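Local coordinates for protein putative hydrolase (Burkholderia cenocepacia, PDB 4X00) that is a putative aryl esterase of the alpha/beta hydrolase fold, probably hydrolysing ester bonds, although its natural substrate is not established, at residues A[171-176]-A[184-189]; A[216-221]-A[244-249]. All blocks are in the same frame, centred on the assembly; numbering follows the deposited sequence.

Interaction 1 of 2, residues A[171-176]-A[184-189]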
ATOM      1  N   ALA A 171      -2.264   7.293 -17.639  1.00  8.10           N
ATOM      2  CA  ALA A 171      -1.602   6.092 -18.154  1.00  8.61           C
ATOM      3  C   ALA A 171      -1.110   5.191 -17.006  1.00  8.01           C
ATOM      4  O   ALA A 171      -1.217   3.955 -17.065  1.00  8.64           O
ATOM      5  CB  ALA A 171      -0.434   6.490 -19.076  1.00  9.59           C
ATOM      6  N   PHE A 172      -0.573   5.799 -15.954  1.00  7.89           N
ATOM      7  CA  PHE A 172      -0.142   5.022 -14.796  1.00  8.44           C
ATOM      8  C   PHE A 172      -1.332   4.280 -14.182  1.00  8.58           C
ATOM      9  O   PHE A 172      -1.218   3.112 -13.792  1.00  8.70           O
ATOM     10  CB  PHE A 172       0.499   5.956 -13.768  1.00  8.80           C
ATOM     11  CG  PHE A 172       0.960   5.246 -12.542  1.00  9.08           C
ATOM     12  CD1 PHE A 172       2.221   4.690 -12.519  1.00 10.35           C
ATOM     13  CD2 PHE A 172       0.158   5.163 -11.409  1.00  9.82           C
ATOM     14  CE1 PHE A 172       2.680   4.015 -11.378  1.00 11.06           C
ATOM     15  CE2 PHE A 172       0.627   4.504 -10.249  1.00 10.69           C
ATOM     16  CZ  PHE A 172       1.889   3.930 -10.254  1.00 10.95           C
ATOM     17  N   LEU A 173      -2.457   4.969 -14.021  1.00  8.84           N
ATOM     18  CA  LEU A 173      -3.624   4.316 -13.406  1.00  8.52           C
ATOM     19  C   LEU A 173      -4.084   3.154 -14.289  1.00  9.03           C
ATOM     20  O   LEU A 173      -4.466   2.090 -13.770  1.00  8.95           O
ATOM     21  CB  LEU A 173      -4.762   5.311 -13.193  1.00  8.78           C
ATOM     22  CG  LEU A 173      -5.995   4.783 -12.430  1.00 10.46           C
ATOM     23  CD1 LEU A 173      -5.624   4.268 -11.053  1.00 11.65           C
ATOM     24  CD2 LEU A 173      -7.037   5.869 -12.330  1.00 11.60           C
ATOM     25  N   ARG A 174      -4.043   3.296 -15.623  1.00  9.55           N
ATOM     26  CA  ARG A 174      -4.407   2.172 -16.495  0.55  9.01           C
ATOM     27  C   ARG A 174      -3.470   0.992 -16.280  1.00  9.72           C
ATOM     28  O   ARG A 174      -3.905  -0.163 -16.345  1.00 10.37           O
ATOM     29  CB  ARG A 174      -4.379   2.603 -17.958  0.55  9.86           C
ATOM     30  CG  ARG A 174      -5.521   3.514 -18.351  0.55 10.82           C
ATOM     31  CD  ARG A 174      -6.845   2.761 -18.329  0.55 12.42           C
ATOM     32  NE  ARG A 174      -7.969   3.611 -18.724  0.55 13.51           N
ATOM     33  CZ  ARG A 174      -9.248   3.294 -18.537  0.55 14.36           C
ATOM     34  NH1 ARG A 174      -9.576   2.140 -17.954  0.55 14.88           N
ATOM     35  NH2 ARG A 174     -10.196   4.135 -18.943  0.55 14.80           N
ATOM     36  N   LEU A 175      -2.194   1.273 -16.011  1.00  9.49           N
ATOM     37  CA  LEU A 175      -1.213   0.217 -15.765  1.00  9.94           C
ATOM     38  C   LEU A 175      -1.448  -0.477 -14.426  1.00  9.80           C
ATOM     39  O   LEU A 175      -0.818  -1.496 -14.151  1.00 10.37           O
ATOM     40  CB  LEU A 175       0.204   0.795 -15.810  1.00 10.55           C
ATOM     41  CG  LEU A 175       0.635   1.131 -17.247  1.00 11.22           C
ATOM     42  CD1 LEU A 175       1.919   1.980 -17.161  1.00 12.85           C
ATOM     43  CD2 LEU A 175       0.857  -0.119 -18.108  1.00 11.80           C
ATOM     44  N   CYS A 176      -2.324   0.057 -13.582  1.00  8.91           N
ATOM     45  CA  CYS A 176      -2.565  -0.565 -12.287  1.00  9.04           C
ATOM     46  C   CYS A 176      -3.474  -1.798 -12.399  1.00  8.88           C
ATOM     47  O   CYS A 176      -3.692  -2.475 -11.394  1.00 10.03           O
ATOM     48  CB  CYS A 176      -3.184   0.447 -11.314  1.00  9.98           C
ATOM     49  SG  CYS A 176      -2.016   1.671 -10.658  1.00 10.51           S
ATOM     50  N   THR A 184     -16.897   4.194 -14.440  1.00 14.08           N
ATOM     51  CA  THR A 184     -17.164   5.135 -13.362  1.00 14.50           C
ATOM     52  C   THR A 184     -16.135   4.970 -12.228  1.00 12.29           C
ATOM     53  O   THR A 184     -15.607   5.958 -11.697  1.00 12.48           O
ATOM     54  CB  THR A 184     -18.604   4.975 -12.850  1.00 16.86           C
ATOM     55  OG1 THR A 184     -19.508   5.233 -13.930  1.00 18.82           O
ATOM     56  CG2 THR A 184     -18.897   5.964 -11.753  1.00 17.69           C
ATOM     57  N   THR A 185     -15.802   3.728 -11.882  1.00 11.60           N
ATOM     58  CA  THR A 185     -14.769   3.482 -10.899  1.00 11.60           C
ATOM     59  C   THR A 185     -13.431   4.045 -11.355  1.00  9.74           C
ATOM     60  O   THR A 185     -12.697   4.666 -10.553  1.00  9.34           O
ATOM     61  CB  THR A 185     -14.617   1.982 -10.626  1.00 13.52           C
ATOM     62  OG1 THR A 185     -15.852   1.485 -10.094  1.00 15.17           O
ATOM     63  CG2 THR A 185     -13.489   1.700  -9.646  1.00 14.20           C
ATOM     64  N   PHE A 186     -13.093   3.844 -12.628  1.00  9.64           N
ATOM     65  CA  PHE A 186     -11.857   4.411 -13.137  1.00  9.31           C
ATOM     66  C   PHE A 186     -11.862   5.935 -12.998  1.00  8.86           C
ATOM     67  O   PHE A 186     -10.868   6.525 -12.562  1.00  9.18           O
ATOM     68  CB  PHE A 186     -11.628   4.010 -14.601  1.00  9.16           C
ATOM     69  CG  PHE A 186     -10.268   4.397 -15.107  1.00 10.14           C
ATOM     70  CD1 PHE A 186      -9.168   3.581 -14.876  1.00 11.96           C
ATOM     71  CD2 PHE A 186     -10.090   5.579 -15.793  1.00 10.52           C
ATOM     72  CE1 PHE A 186      -7.900   3.936 -15.318  1.00 12.46           C
ATOM     73  CE2 PHE A 186      -8.819   5.963 -16.227  1.00 11.85           C
ATOM     74  CZ  PHE A 186      -7.726   5.125 -16.005  1.00 12.63           C
ATOM     75  N   SER A 187     -12.988   6.578 -13.324  1.00  8.91           N
ATOM     76  CA  SER A 187     -13.040   8.039 -13.259  0.52  9.13           C
ATOM     77  C   SER A 187     -12.871   8.521 -11.807  1.00  8.49           C
ATOM     78  O   SER A 187     -12.258   9.570 -11.572  1.00  8.66           O
ATOM     79  CB  SER A 187     -14.348   8.567 -13.849  0.52  9.83           C
ATOM     80  OG  SER A 187     -15.431   8.362 -12.973  0.52 11.43           O
ATOM     81  N   LEU A 188     -13.419   7.790 -10.833  1.00  8.48           N
ATOM     82  CA  LEU A 188     -13.285   8.165  -9.417  1.00  8.77           C
ATOM     83  C   LEU A 188     -11.814   8.070  -9.025  1.00  8.14           C
ATOM     84  O   LEU A 188     -11.244   8.990  -8.418  1.00  8.25           O
ATOM     85  CB  LEU A 188     -14.148   7.248  -8.549  1.00  9.83           C
ATOM     86  CG  LEU A 188     -13.995   7.491  -7.059  1.00 10.45           C
ATOM     87  CD1 LEU A 188     -14.435   8.896  -6.686  1.00 10.81           C
ATOM     88  CD2 LEU A 188     -14.807   6.421  -6.279  1.00 12.22           C
ATOM     89  N   LEU A 189     -11.166   6.966  -9.392  1.00  8.61           N
ATOM     90  CA  LEU A 189      -9.758   6.775  -9.053  1.00  8.34           C
ATOM     91  C   LEU A 189      -8.848   7.740  -9.815  1.00  7.93           C
ATOM     92  O   LEU A 189      -7.798   8.112  -9.311  1.00  8.83           O
ATOM     93  CB  LEU A 189      -9.337   5.308  -9.285  1.00  9.16           C
ATOM     94  CG  LEU A 189      -9.999   4.280  -8.356  1.00 10.04           C
ATOM     95  CD1 LEU A 189      -9.468   2.894  -8.697  1.00 11.94           C
ATOM     96  CD2 LEU A 189      -9.695   4.638  -6.897  1.00 11.39           C
TER
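The aromatic ring of Phe186 slides between Leu173 and Arg174, which cover its opposite faces. On one face the Arg174 guanidinium lies almost flat, its plane 9° from that of the ring, with Arg174 CZ 3.3 Å from the centroid of the Phe186 ring and only 6° off the ring normal. This is a stacked cation-pi pair in which NH1 lies near Phe186 CD1 and NH2 near CD2, while the CD and NE part of the chain runs over the outer end of the ring. A bend at chi2 (-69°) folds the arginine back over the phenyl group. Arg174 was modelled in two conformers, and the stack describes one of them. Across the other face Leu173 makes a CH-pi contact, its CD2 lying 3.9 Å from the Phe186 centroid, displaced toward the rim; Leu173 CG also approaches Phe186 CE1 at 3.6 Å. The same CD2 methyl reaches Leu189 CB at 3.9 Å, one turn further along the second helix. Such helix-on-helix packing belongs to the cap that alpha/beta hydrolases commonly insert between core strands, here between 132-136 and 222-227. Further out, Gln180 NE2 donates to Arg174 O, and Asp182 OD1 accepts from Thr185 N near the start of helix 183-194. Buried Phe172 joins helix 162-174 to the rest of the fold through Leu44, Met157 and Leu232.

Interaction 2 of 2, residues A[216-221]-A[244-249]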
ATOM      1  N   SER A 216      14.049  -9.330   6.440  1.00 16.95           N
ATOM      2  CA  SER A 216      14.833 -10.479   6.870  0.69 18.30           C
ATOM      3  C   SER A 216      14.665 -10.701   8.358  1.00 19.27           C
ATOM      4  O   SER A 216      14.754 -11.836   8.809  1.00 19.97           O
ATOM      5  CB  SER A 216      16.303 -10.315   6.514  0.69 19.07           C
ATOM      6  OG  SER A 216      16.905  -9.369   7.359  0.69 20.10           O
ATOM      7  N   LYS A 217      14.378  -9.644   9.103  1.00 20.50           N
ATOM      8  CA  LYS A 217      14.234  -9.786  10.549  1.00 22.70           C
ATOM      9  C   LYS A 217      12.834 -10.164  11.030  1.00 20.01           C
ATOM     10  O   LYS A 217      12.640 -10.398  12.222  1.00 21.10           O
ATOM     11  CB  LYS A 217      14.646  -8.481  11.258  1.00 27.26           C
ATOM     12  CG  LYS A 217      16.131  -8.286  11.470  1.00 32.33           C
ATOM     13  CD  LYS A 217      16.896  -8.087  10.187  1.00 35.52           C
ATOM     14  CE  LYS A 217      17.692  -6.809  10.228  1.00 37.39           C
ATOM     15  NZ  LYS A 217      18.442  -6.625  11.516  1.00 39.00           N
ATOM     16  N   ALA A 218      11.853 -10.210  10.133  1.00 17.68           N
ATOM     17  CA  ALA A 218      10.481 -10.418  10.579  1.00 16.22           C
ATOM     18  C   ALA A 218      10.249 -11.854  11.038  1.00 15.36           C
ATOM     19  O   ALA A 218      10.736 -12.797  10.392  1.00 16.22           O
ATOM     20  CB  ALA A 218       9.502 -10.056   9.461  1.00 17.38           C
ATOM     21  N   GLU A 219       9.482 -12.012  12.124  1.00 14.20           N
ATOM     22  CA  GLU A 219       9.035 -13.336  12.594  1.00 14.68           C
ATOM     23  C   GLU A 219       7.548 -13.539  12.416  1.00 13.20           C
ATOM     24  O   GLU A 219       7.057 -14.673  12.365  1.00 14.16           O
ATOM     25  CB  GLU A 219       9.370 -13.543  14.074  1.00 16.61           C
ATOM     26  CG  GLU A 219      10.797 -13.887  14.310  1.00 17.61           C
ATOM     27  CD  GLU A 219      11.145 -15.209  13.692  1.00 18.13           C
ATOM     28  OE1 GLU A 219      10.507 -16.230  14.070  1.00 18.96           O
ATOM     29  OE2 GLU A 219      12.049 -15.234  12.838  1.00 17.96           O
ATOM     30  N   VAL A 220       6.794 -12.456  12.369  1.00 12.03           N
ATOM     31  CA  VAL A 220       5.353 -12.605  12.153  1.00 11.42           C
ATOM     32  C   VAL A 220       5.119 -13.162  10.769  1.00 10.73           C
ATOM     33  O   VAL A 220       5.971 -13.044   9.881  1.00 11.69           O
ATOM     34  CB  VAL A 220       4.571 -11.277  12.310  1.00 11.94           C
ATOM     35  CG1 VAL A 220       4.715 -10.774  13.746  1.00 13.03           C
ATOM     36  CG2 VAL A 220       5.044 -10.240  11.291  1.00 11.54           C
ATOM     37  N   PRO A 221       3.946 -13.763  10.558  1.00 10.06           N
ATOM     38  CA  PRO A 221       3.686 -14.264   9.214  1.00  9.97           C
ATOM     39  C   PRO A 221       3.626 -13.148   8.170  1.00  9.53           C
ATOM     40  O   PRO A 221       3.091 -12.050   8.409  1.00  9.99           O
ATOM     41  CB  PRO A 221       2.319 -14.950   9.350  1.00 12.03           C
ATOM     42  CG  PRO A 221       2.138 -15.214  10.812  1.00 14.62           C
ATOM     43  CD  PRO A 221       2.857 -14.072  11.498  1.00 12.01           C
ATOM     44  N   SER A 244      14.151 -14.605  -0.807  1.00 15.48           N
ATOM     45  CA  SER A 244      15.591 -14.716  -0.605  0.62 16.26           C
ATOM     46  C   SER A 244      15.970 -14.067   0.721  1.00 16.99           C
ATOM     47  O   SER A 244      16.847 -14.551   1.455  1.00 19.21           O
ATOM     48  CB  SER A 244      16.334 -14.072  -1.786  0.62 16.22           C
ATOM     49  OG  SER A 244      17.732 -14.214  -1.664  0.62 16.29           O
ATOM     50  N   LEU A 245      15.286 -12.985   1.048  1.00 16.43           N
ATOM     51  CA  LEU A 245      15.534 -12.269   2.282  1.00 15.37           C
ATOM     52  C   LEU A 245      14.906 -12.946   3.488  1.00 15.33           C
ATOM     53  O   LEU A 245      15.482 -12.930   4.586  1.00 16.83           O
ATOM     54  CB  LEU A 245      14.996 -10.841   2.155  1.00 14.63           C
ATOM     55  CG  LEU A 245      15.813  -9.988   1.184  1.00 14.92           C
ATOM     56  CD1 LEU A 245      15.047  -8.701   0.913  1.00 14.86           C
ATOM     57  CD2 LEU A 245      17.210  -9.690   1.757  1.00 15.18           C
ATOM     58  N   ASN A 246      13.724 -13.527   3.286  1.00 14.24           N
ATOM     59  CA  ASN A 246      13.009 -14.188   4.373  1.00 14.05           C
ATOM     60  C   ASN A 246      12.337 -15.429   3.835  1.00 12.84           C
ATOM     61  O   ASN A 246      11.309 -15.338   3.182  1.00 12.18           O
ATOM     62  CB  ASN A 246      11.974 -13.248   5.000  1.00 14.99           C
ATOM     63  CG  ASN A 246      11.292 -13.850   6.213  1.00 16.27           C
ATOM     64  OD1 ASN A 246      11.190 -15.065   6.352  1.00 16.31           O
ATOM     65  ND2 ASN A 246      10.806 -12.996   7.096  1.00 18.11           N
ATOM     66  N   PRO A 247      12.916 -16.610   4.111  1.00 13.20           N
ATOM     67  CA  PRO A 247      12.431 -17.851   3.479  1.00 12.20           C
ATOM     68  C   PRO A 247      11.112 -18.323   4.065  1.00 11.92           C
ATOM     69  O   PRO A 247      10.530 -19.291   3.549  1.00 14.24           O
ATOM     70  CB  PRO A 247      13.544 -18.861   3.781  1.00 12.70           C
ATOM     71  CG  PRO A 247      14.122 -18.347   5.103  1.00 13.74           C
ATOM     72  CD  PRO A 247      14.097 -16.841   4.960  1.00 14.41           C
ATOM     73  N   ARG A 248      10.620 -17.672   5.121  1.00 11.47           N
ATOM     74  CA  ARG A 248       9.314 -18.072   5.655  1.00 11.51           C
ATOM     75  C   ARG A 248       8.144 -17.338   4.989  1.00 10.93           C
ATOM     76  O   ARG A 248       6.990 -17.625   5.283  1.00 11.97           O
ATOM     77  CB  ARG A 248       9.275 -17.883   7.169  1.00 14.34           C
ATOM     78  CG  ARG A 248      10.143 -18.963   7.824  1.00 18.61           C
ATOM     79  CD  ARG A 248      10.580 -18.669   9.222  1.00 22.23           C
ATOM     80  NE  ARG A 248       9.496 -18.680  10.195  1.00 24.00           N
ATOM     81  CZ  ARG A 248       9.182 -19.736  10.940  1.00 27.07           C
ATOM     82  NH1 ARG A 248       8.217 -19.643  11.839  1.00 27.56           N
ATOM     83  NH2 ARG A 248       9.817 -20.888  10.769  1.00 29.74           N
ATOM     84  N   ILE A 249       8.435 -16.385   4.108  1.00 11.12           N
ATOM     85  CA  ILE A 249       7.374 -15.742   3.325  1.00 11.44           C
ATOM     86  C   ILE A 249       6.587 -16.778   2.519  1.00 12.44           C
ATOM     87  O   ILE A 249       7.172 -17.667   1.892  1.00 13.24           O
ATOM     88  CB  ILE A 249       7.983 -14.690   2.386  1.00 11.51           C
ATOM     89  CG1 ILE A 249       8.375 -13.484   3.235  1.00 12.39           C
ATOM     90  CG2 ILE A 249       7.016 -14.257   1.282  1.00 12.63           C
ATOM     91  CD1 ILE A 249       9.180 -12.439   2.494  1.00 13.95           C
TER
HETATM   92  O   HOH W   1      15.220 -14.030   7.032  1.00 20.41           O
HETATM   93  O   HOH W   2      11.681 -15.480   8.994  1.00 27.57           O
HETATM   94  O   HOH W   3       9.775 -15.512   9.856  1.00 35.02           O
HETATM   95  O   HOH W   4       8.291 -17.101  12.859  1.00 33.31           O
HETATM   96  O   HOH W   5       8.181 -14.196   8.549  1.00 22.91           O
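The carboxamide of Asn246 is the flat group that bonds directly across to 216-221, its oxygen turning back to the backbone of its own segment. Asn246 ND2 gives a weak bond to Ala218 O (3.3 Å, N-H...O angle 130°) and donates to Leu215 O and to a water (3.2 Å) that donates to Val220 O. Asn246 OD1 accepts from Arg248 N at 2.9 Å, closing an Asx turn at the head of the type I turn 246-249, and takes a water bridging to Ala218 O. CG anti to the backbone N (chi1 -175°) carries the amide across to the loop. Beside it, Ser216 CA and CB both lie 3.4 Å from Leu245 O, the former as a CA-H...O contact, and a water donates to Leu245 O and Ser216 O. The contact joins the ends of helices 211-216 and 235-245, ahead of parallel strands 222-227 and 250-254 in a beta-alpha-beta crossover. A water donating to Ala218 O accepts a weak bond from Arg248 NE. Glu219 OE1 and Arg248 NH1, 4.7 Å apart, share another, weakly bound to the arginine. Direct bonding is therefore slight: backbone carbonyls reach Asn246 and Arg248 largely through waters, and the opposite charges probably attract without a direct salt bridge.

How the interactions relate
Interactions 1 and 2 follow one another in series along the chain and lie on opposite sides of its centre, with centres 33 Å apart and nearest atoms about 20 Å apart. Interaction 1 pairs helices 162-174 and 183-194, inserted between sheet strands 132-136 and 222-227. Interaction 2 belongs to the core alpha/beta domain, at its periphery, where the chain enters strand 222-227 and, after helix 235-245, the edge strand 250-254. It therefore sits at the beginnings of these parallel strands, whereas the presumed Ser112-His259-Asp230 triad would lie toward their far ends, with Asp230 soon after strand 222-227. One contact thus packs cap helices together, and the other ties helix ends together, away from the presumed triad.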